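Local coordinates for STU0660 (Streptococcus thermophilus, PDB 3ZTH), which probably binds DNA in CRISPR-mediated bacterial immunity, as one of the large Csn2 proteins, and carries magnesium ions, at residues A[84-89]-A[182-187]; A[90-93]-A[98-101]; A[117-122]-A[147-152]. One frame throughout, in Å; residues are numbered along the deposited sequence.

Contacts 1 and 2 are neighbours, with centres about 10 Å apart. Contact 1 is the buried one. It joins helix 83-89 to helix 177-192 through apolar side chains. Contact 2 follows directly from helix 83-89 and sets loop 90-93 against helix 97-106. A probable hydrogen bond between Q89 O and A98 N joins the two, and M187 packs on M90. Contact 2 is partly buried, with a charged pair on the loop and a tyrosine ring against the helix. Contact 3, also partly buried, lies about 39 Å from the centre of the chain. There one asparagine-to-backbone hydrogen bond and a small apolar patch hold a loop to helix 109-130. Y92 of contact 2 reaches D152 of contact 3.

Contact 1: residues A[84-89]-A[182-187]; sequences KDLLEQ and SLFLEM
L86 lies against the base of the F184 side chain, where the packing is tightest. Its CD2 comes within 3.7 Å of F184 CB. The branch point and the other methyl close on the same place, with L86 CG 4.0 Å from F184 CG. L86 meets the ring obliquely, near the CB end. With its CG anti to the backbone N (chi1 168°), the F184 side chain reaches across to helix 83-89. The far end of the ring is met at its edge, near the ring plane, by Q89: its CB is 4.0 Å from F184 CE1. The link between the two helices is apolar, resting on L86, F184 and this CB. The amide of Q89 bends away, and its OE1 takes the N-H of L97. M187, present as selenomethionine, turns its CE toward the backbone of Q89. CE is modelled 3.0 Å from Q89 O, which is short for a methyl group, so that detail is doubtful. The helix axes pass 10.3 Å apart, at 38° to each other. The solvent-facing side, at K84, is loose. The exposed K84 reaches along its own helix to E88, and the salt bridge from K84 NZ to E88 OE2 is long, at 3.9 Å. The two helices pack beside strand 76-80, at the edge of a mostly parallel sheet, consistent with the P-loop NTPase clan of the family. That strand adds I80 against F184 and I78 against Q89, while helix 212-228 backs helix 177-192 through L185.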
loop_
_atom_site.group_PDB
_atom_site.type_symbol
_atom_site.label_atom_id
_atom_site.label_comp_id
_atom_site.label_asym_id
_atom_site.label_seq_id
_atom_site.Cartn_x
_atom_site.Cartn_y
_atom_site.Cartn_z
ATOM N N LYS A 84 -25.211 5.444 -11.252
ATOM C CA LYS A 84 -23.885 5.655 -10.697
ATOM C C LYS A 84 -22.850 5.369 -11.777
ATOM O O LYS A 84 -21.825 6.046 -11.854
ATOM C CB LYS A 84 -23.643 4.751 -9.490
ATOM C CG LYS A 84 -22.254 4.918 -8.884
ATOM C CD LYS A 84 -21.950 3.837 -7.857
ATOM C CE LYS A 84 -20.503 3.919 -7.372
ATOM N NZ LYS A 84 -20.154 2.803 -6.435
ATOM N N ASP A 85 -23.114 4.367 -12.613
ATOM C CA ASP A 85 -22.183 4.039 -13.688
ATOM C C ASP A 85 -22.126 5.203 -14.670
ATOM O O ASP A 85 -21.078 5.504 -15.251
ATOM C CB ASP A 85 -22.620 2.781 -14.442
ATOM C CG ASP A 85 -22.571 1.545 -13.588
ATOM O OD1 ASP A 85 -21.721 1.495 -12.676
ATOM O OD2 ASP A 85 -23.368 0.617 -13.841
ATOM N N LEU A 86 -23.270 5.851 -14.853
ATOM C CA LEU A 86 -23.360 6.977 -15.754
ATOM C C LEU A 86 -22.518 8.149 -15.225
ATOM O O LEU A 86 -21.730 8.746 -15.970
ATOM C CB LEU A 86 -24.823 7.364 -15.931
ATOM C CG LEU A 86 -25.112 8.267 -17.132
ATOM C CD1 LEU A 86 -26.524 7.995 -17.639
ATOM C CD2 LEU A 86 -24.916 9.731 -16.742
ATOM N N LEU A 87 -22.668 8.474 -13.944
ATOM C CA LEU A 87 -21.875 9.553 -13.368
ATOM C C LEU A 87 -20.386 9.234 -13.519
ATOM O O LEU A 87 -19.583 10.110 -13.851
ATOM C CB LEU A 87 -22.206 9.734 -11.887
ATOM C CG LEU A 87 -21.337 10.747 -11.124
ATOM C CD1 LEU A 87 -21.457 12.125 -11.762
ATOM C CD2 LEU A 87 -21.766 10.791 -9.671
ATOM N N GLU A 88 -20.025 7.972 -13.285
ATOM C CA GLU A 88 -18.632 7.535 -13.392
ATOM C C GLU A 88 -18.053 7.707 -14.791
ATOM O O GLU A 88 -16.860 7.978 -14.941
ATOM C CB GLU A 88 -18.497 6.078 -12.941
ATOM C CG GLU A 88 -18.103 5.939 -11.475
ATOM C CD GLU A 88 -18.289 4.528 -10.923
ATOM O OE1 GLU A 88 -17.931 3.550 -11.626
ATOM O OE2 GLU A 88 -18.784 4.404 -9.776
ATOM N N GLN A 89 -18.889 7.559 -15.813
ATOM C CA GLN A 89 -18.417 7.727 -17.180
ATOM C C GLN A 89 -18.160 9.195 -17.505
ATOM O O GLN A 89 -17.494 9.515 -18.490
ATOM C CB GLN A 89 -19.423 7.155 -18.182
ATOM C CG GLN A 89 -19.424 5.645 -18.269
ATOM C CD GLN A 89 -18.043 5.067 -18.517
ATOM O OE1 GLN A 89 -17.371 5.397 -19.498
ATOM N NE2 GLN A 89 -17.616 4.190 -17.622
ATOM N N SER A 182 -29.560 12.102 -21.133
ATOM C CA SER A 182 -29.319 13.051 -22.213
ATOM C C SER A 182 -27.905 13.622 -22.181
ATOM O O SER A 182 -27.219 13.665 -23.212
ATOM C CB SER A 182 -30.339 14.180 -22.148
ATOM O OG SER A 182 -31.641 13.658 -22.308
ATOM N N LEU A 183 -27.467 14.062 -21.006
ATOM C CA LEU A 183 -26.121 14.609 -20.876
ATOM C C LEU A 183 -25.104 13.543 -21.278
ATOM O O LEU A 183 -24.145 13.826 -22.002
ATOM C CB LEU A 183 -25.868 15.069 -19.440
ATOM C CG LEU A 183 -26.604 16.357 -19.065
ATOM C CD1 LEU A 183 -26.472 16.616 -17.572
ATOM C CD2 LEU A 183 -26.040 17.525 -19.875
ATOM N N PHE A 184 -25.325 12.313 -20.818
ATOM C CA PHE A 184 -24.428 11.213 -21.150
ATOM C C PHE A 184 -24.395 10.972 -22.655
ATOM O O PHE A 184 -23.321 10.816 -23.245
ATOM C CB PHE A 184 -24.875 9.929 -20.452
ATOM C CG PHE A 184 -24.179 8.695 -20.953
ATOM C CD1 PHE A 184 -22.876 8.407 -20.568
ATOM C CD2 PHE A 184 -24.825 7.823 -21.824
ATOM C CE1 PHE A 184 -22.223 7.265 -21.043
ATOM C CE2 PHE A 184 -24.181 6.683 -22.304
ATOM C CZ PHE A 184 -22.878 6.405 -21.911
ATOM N N LEU A 185 -25.568 10.927 -23.278
ATOM C CA LEU A 185 -25.635 10.698 -24.717
ATOM C C LEU A 185 -24.972 11.828 -25.495
ATOM O O LEU A 185 -24.317 11.591 -26.512
ATOM C CB LEU A 185 -27.090 10.523 -25.157
ATOM C CG LEU A 185 -27.715 9.212 -24.670
ATOM C CD1 LEU A 185 -29.162 9.125 -25.130
ATOM C CD2 LEU A 185 -26.907 8.025 -25.207
ATOM N N GLU A 186 -25.138 13.055 -25.008
ATOM C CA GLU A 186 -24.531 14.215 -25.648
ATOM C C GLU A 186 -23.011 14.114 -25.625
ATOM O O GLU A 186 -22.342 14.417 -26.620
ATOM C CB GLU A 186 -24.931 15.491 -24.935
ATOM C CG GLU A 186 -26.156 16.153 -25.468
ATOM C CD GLU A 186 -26.078 17.639 -25.252
ATOM O OE1 GLU A 186 -25.167 18.264 -25.845
ATOM O OE2 GLU A 186 -26.906 18.178 -24.485
HETATM N N MSE A 187 -22.469 13.709 -24.478
HETATM C CA MSE A 187 -21.031 13.552 -24.351
HETATM C C MSE A 187 -20.567 12.463 -25.303
HETATM O O MSE A 187 -19.537 12.599 -25.964
HETATM C CB MSE A 187 -20.644 13.178 -22.927
HETATM C CG MSE A 187 -19.163 12.863 -22.794
HETATM SE SE MSE A 187 -18.533 12.844 -20.976
HETATM C CE MSE A 187 -19.033 11.053 -20.499
#

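Contact 2: residues A[90-93]-A[98-101]; sequences MEYK and AQGY
The hydroxyl of Y92 is gripped by two groups, D152 OD1 and R103 NE, while its ring lies on Q99. This is a tight loop connecting two consecutive helices, 83-89 and 97-106: residues 90-93 leave the first, and 98-101 lie near the start of the second. The chain folds back so sharply that M90 and A98 have their CA atoms 4.7 Å apart. The Y92 CG is anti to the backbone N (chi1 -172°), and this brings the ring over to the start of the helix. Q99 CG sits over one face of the ring, 3.9 Å from Y92 CE1. Y92 CD1 is 3.7 Å from Q99 CA. The two side chains run at about a right angle, and the ring and amide planes stand 79° apart. A98 fills the inside of the turn. Its CB points into the loop and is 3.3 Å from M90 C and 3.2 Å from E91 O, a close fit. T96, the residue just before helix 97-106, uses its OG1 to donate to E91 O and to accept the N-H of Q99, so one hydroxyl ties the loop to the helix. M90, a selenomethionine, faces helix 177-192 with its side chain, touching L183, and its carbonyl oxygen bonds to Y142 OH of the second subunit. The loop also closes on itself through charge. The extended K93 chain carries NZ to E91, and this salt bridge is short, with K93 NZ 2.7 Å from E91 OE1 and lying nearly on the line of the carboxylate C-O bond.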
loop_
_atom_site.group_PDB
_atom_site.type_symbol
_atom_site.label_atom_id
_atom_site.label_comp_id
_atom_site.label_asym_id
_atom_site.label_seq_id
_atom_site.Cartn_x
_atom_site.Cartn_y
_atom_site.Cartn_z
HETATM N N MSE A 90 -18.682 10.088 -16.672
HETATM C CA MSE A 90 -18.498 11.516 -16.898
HETATM C C MSE A 90 -17.411 12.142 -16.021
HETATM O O MSE A 90 -17.183 13.353 -16.055
HETATM C CB MSE A 90 -19.840 12.230 -16.736
HETATM C CG MSE A 90 -20.809 11.827 -17.838
HETATM SE SE MSE A 90 -22.572 12.596 -17.754
HETATM C CE MSE A 90 -22.216 14.279 -18.653
ATOM N N GLU A 91 -16.735 11.305 -15.244
ATOM C CA GLU A 91 -15.644 11.766 -14.403
ATOM C C GLU A 91 -14.354 11.447 -15.163
ATOM O O GLU A 91 -14.306 10.502 -15.955
ATOM C CB GLU A 91 -15.665 11.049 -13.052
ATOM C CG GLU A 91 -16.939 11.289 -12.256
ATOM C CD GLU A 91 -16.993 10.472 -10.968
ATOM O OE1 GLU A 91 -16.551 9.299 -10.989
ATOM O OE2 GLU A 91 -17.490 10.993 -9.942
ATOM N N TYR A 92 -13.317 12.245 -14.940
ATOM C CA TYR A 92 -12.056 12.031 -15.630
ATOM C C TYR A 92 -11.226 10.972 -14.919
ATOM O O TYR A 92 -10.505 11.265 -13.970
ATOM C CB TYR A 92 -11.281 13.344 -15.715
ATOM C CG TYR A 92 -10.045 13.267 -16.571
ATOM C CD1 TYR A 92 -10.119 13.484 -17.946
ATOM C CD2 TYR A 92 -8.799 12.969 -16.018
ATOM C CE1 TYR A 92 -8.982 13.409 -18.753
ATOM C CE2 TYR A 92 -7.652 12.890 -16.816
ATOM C CZ TYR A 92 -7.754 13.115 -18.184
ATOM O OH TYR A 92 -6.636 13.066 -18.987
ATOM N N LYS A 93 -11.353 9.732 -15.375
ATOM C CA LYS A 93 -10.607 8.619 -14.806
ATOM C C LYS A 93 -10.150 7.745 -15.954
ATOM O O LYS A 93 -10.525 7.970 -17.104
ATOM C CB LYS A 93 -11.481 7.776 -13.879
ATOM C CG LYS A 93 -11.983 8.466 -12.629
ATOM C CD LYS A 93 -12.998 7.556 -11.935
ATOM C CE LYS A 93 -13.681 8.227 -10.747
ATOM N NZ LYS A 93 -14.789 7.377 -10.204
ATOM N N ALA A 98 -15.560 10.391 -20.337
ATOM C CA ALA A 98 -15.050 11.732 -20.056
ATOM C C ALA A 98 -13.552 11.875 -20.353
ATOM O O ALA A 98 -13.104 12.888 -20.895
ATOM C CB ALA A 98 -15.332 12.095 -18.593
ATOM N N GLN A 99 -12.777 10.861 -19.992
ATOM C CA GLN A 99 -11.348 10.908 -20.231
ATOM C C GLN A 99 -11.091 11.119 -21.714
ATOM O O GLN A 99 -10.367 12.035 -22.103
ATOM C CB GLN A 99 -10.689 9.613 -19.780
ATOM C CG GLN A 99 -9.173 9.656 -19.839
ATOM C CD GLN A 99 -8.545 8.312 -19.536
ATOM O OE1 GLN A 99 -7.360 8.228 -19.213
ATOM N NE2 GLN A 99 -9.333 7.249 -19.649
ATOM N N GLY A 100 -11.699 10.276 -22.539
ATOM C CA GLY A 100 -11.513 10.393 -23.973
ATOM C C GLY A 100 -12.070 11.681 -24.553
ATOM O O GLY A 100 -11.527 12.229 -25.511
ATOM N N TYR A 101 -13.160 12.165 -23.972
ATOM C CA TYR A 101 -13.803 13.386 -24.435
ATOM C C TYR A 101 -13.040 14.646 -24.033
ATOM O O TYR A 101 -12.744 15.494 -24.874
ATOM C CB TYR A 101 -15.227 13.454 -23.886
ATOM C CG TYR A 101 -15.929 14.773 -24.110
ATOM C CD1 TYR A 101 -16.224 15.225 -25.397
ATOM C CD2 TYR A 101 -16.325 15.558 -23.030
ATOM C CE1 TYR A 101 -16.905 16.428 -25.599
ATOM C CE2 TYR A 101 -16.999 16.756 -23.218
ATOM C CZ TYR A 101 -17.286 17.184 -24.501
ATOM O OH TYR A 101 -17.948 18.377 -24.673
#

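Contact 3: residues A[117-122]-A[147-152]; sequences KINEQV and LPLTLD
L149 and N119 have the most surface buried here, and they meet through a hydrogen bond from the L149 backbone N-H to the N119 side-chain oxygen. N119 OD1 accepts the N-H of L149 at 2.8 Å, with an N-H...O angle of 145°. The donor is tilted 19° from the carbonyl plane of the amide. The N119 CG is anti to its own carbonyl carbon (chi1 -76°), and this swings OD1 from the side of the helix over to the loop. OD1 also rests 3.6 Å from P148 CA and 3.5 Å from L149 CB. The contact joins the long helix 109-130 to the loop that leads from strand 140-146 into helix 151-157. T150 is the N-cap of that second helix, its OG1 taking the N-H of Q153. L149, just before it, points its side chain at helix 109-130. L149 CD1 packs on I118 CG2 at 3.8 Å. Both residues also reach the subunit interface, where I118 lies on Q121 of the second subunit and L149 touches N158 of that subunit. Q121 of this chain packs in turn on I118 of the second subunit, and its OE1 bonds to ND1 of H114 of that subunit.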
loop_
_atom_site.group_PDB
_atom_site.type_symbol
_atom_site.label_atom_id
_atom_site.label_comp_id
_atom_site.label_asym_id
_atom_site.label_seq_id
_atom_site.Cartn_x
_atom_site.Cartn_y
_atom_site.Cartn_z
ATOM N N LYS A 117 2.689 28.706 -19.985
ATOM C CA LYS A 117 2.825 29.790 -19.025
ATOM C C LYS A 117 2.870 29.230 -17.608
ATOM O O LYS A 117 3.577 29.761 -16.748
ATOM C CB LYS A 117 1.668 30.782 -19.157
ATOM C CG LYS A 117 1.686 31.576 -20.454
ATOM C CD LYS A 117 0.572 32.613 -20.495
ATOM C CE LYS A 117 0.710 33.631 -19.363
ATOM N NZ LYS A 117 -0.375 34.665 -19.388
ATOM N N ILE A 118 2.119 28.155 -17.369
ATOM C CA ILE A 118 2.087 27.530 -16.046
ATOM C C ILE A 118 3.422 26.875 -15.725
ATOM O O ILE A 118 3.909 26.976 -14.603
ATOM C CB ILE A 118 0.969 26.460 -15.930
ATOM C CG1 ILE A 118 -0.400 27.139 -15.857
ATOM C CG2 ILE A 118 1.187 25.607 -14.681
ATOM C CD1 ILE A 118 -1.559 26.170 -15.729
ATOM N N ASN A 119 4.008 26.201 -16.706
ATOM C CA ASN A 119 5.291 25.554 -16.494
ATOM C C ASN A 119 6.406 26.584 -16.347
ATOM O O ASN A 119 7.493 26.266 -15.866
ATOM C CB ASN A 119 5.607 24.595 -17.642
ATOM C CG ASN A 119 4.819 23.308 -17.547
ATOM O OD1 ASN A 119 4.686 22.731 -16.471
ATOM N ND2 ASN A 119 4.299 22.844 -18.674
ATOM N N GLU A 120 6.138 27.819 -16.760
ATOM C CA GLU A 120 7.131 28.869 -16.637
ATOM C C GLU A 120 7.124 29.354 -15.198
ATOM O O GLU A 120 8.166 29.680 -14.638
ATOM C CB GLU A 120 6.827 30.022 -17.595
ATOM C CG GLU A 120 6.976 29.642 -19.058
ATOM C CD GLU A 120 6.913 30.843 -19.992
ATOM O OE1 GLU A 120 5.988 31.675 -19.843
ATOM O OE2 GLU A 120 7.786 30.947 -20.884
ATOM N N GLN A 121 5.944 29.400 -14.595
ATOM C CA GLN A 121 5.844 29.816 -13.205
ATOM C C GLN A 121 6.424 28.720 -12.315
ATOM O O GLN A 121 6.868 28.979 -11.199
ATOM C CB GLN A 121 4.391 30.077 -12.835
ATOM C CG GLN A 121 3.852 31.328 -13.468
ATOM C CD GLN A 121 4.690 32.530 -13.114
ATOM O OE1 GLN A 121 4.840 32.870 -11.937
ATOM N NE2 GLN A 121 5.252 33.180 -14.129
ATOM N N VAL A 122 6.410 27.492 -12.819
ATOM C CA VAL A 122 6.955 26.365 -12.083
ATOM C C VAL A 122 8.472 26.510 -12.108
ATOM O O VAL A 122 9.120 26.509 -11.062
ATOM C CB VAL A 122 6.538 25.022 -12.731
ATOM C CG1 VAL A 122 7.352 23.876 -12.150
ATOM C CG2 VAL A 122 5.055 24.781 -12.495
ATOM N N LEU A 147 9.158 18.299 -12.467
ATOM C CA LEU A 147 8.566 17.461 -13.488
ATOM C C LEU A 147 7.469 18.353 -14.043
ATOM O O LEU A 147 6.470 18.612 -13.376
ATOM C CB LEU A 147 7.947 16.208 -12.874
ATOM C CG LEU A 147 7.218 15.327 -13.893
ATOM C CD1 LEU A 147 8.240 14.781 -14.889
ATOM C CD2 LEU A 147 6.481 14.192 -13.189
ATOM N N PRO A 148 7.649 18.849 -15.268
ATOM C CA PRO A 148 6.657 19.724 -15.895
ATOM C C PRO A 148 5.235 19.166 -15.836
ATOM O O PRO A 148 5.023 17.956 -15.954
ATOM C CB PRO A 148 7.173 19.854 -17.324
ATOM C CG PRO A 148 7.843 18.533 -17.554
ATOM C CD PRO A 148 8.608 18.347 -16.265
ATOM N N LEU A 149 4.270 20.064 -15.649
ATOM C CA LEU A 149 2.860 19.703 -15.579
ATOM C C LEU A 149 2.284 19.291 -16.925
ATOM O O LEU A 149 2.723 19.755 -17.973
ATOM C CB LEU A 149 2.042 20.871 -15.034
ATOM C CG LEU A 149 1.916 20.936 -13.515
ATOM C CD1 LEU A 149 1.168 22.191 -13.092
ATOM C CD2 LEU A 149 1.177 19.696 -13.041
ATOM N N THR A 150 1.304 18.398 -16.882
ATOM C CA THR A 150 0.632 17.936 -18.087
ATOM C C THR A 150 -0.853 18.205 -17.883
ATOM O O THR A 150 -1.325 18.291 -16.746
ATOM C CB THR A 150 0.828 16.426 -18.315
ATOM O OG1 THR A 150 0.275 15.703 -17.209
ATOM C CG2 THR A 150 2.301 16.091 -18.456
ATOM N N LEU A 151 -1.591 18.347 -18.978
ATOM C CA LEU A 151 -3.021 18.596 -18.880
ATOM C C LEU A 151 -3.690 17.374 -18.275
ATOM O O LEU A 151 -4.558 17.498 -17.413
ATOM C CB LEU A 151 -3.584 18.928 -20.261
ATOM C CG LEU A 151 -2.978 20.250 -20.757
ATOM C CD1 LEU A 151 -3.238 20.464 -22.238
ATOM C CD2 LEU A 151 -3.549 21.395 -19.923
ATOM N N ASP A 152 -3.269 16.189 -18.705
ATOM C CA ASP A 152 -3.830 14.966 -18.153
ATOM C C ASP A 152 -3.742 15.039 -16.637
ATOM O O ASP A 152 -4.664 14.654 -15.929
ATOM C CB ASP A 152 -3.057 13.743 -18.632
ATOM C CG ASP A 152 -3.454 12.485 -17.880
ATOM O OD1 ASP A 152 -4.581 11.984 -18.086
ATOM O OD2 ASP A 152 -2.643 12.003 -17.060
#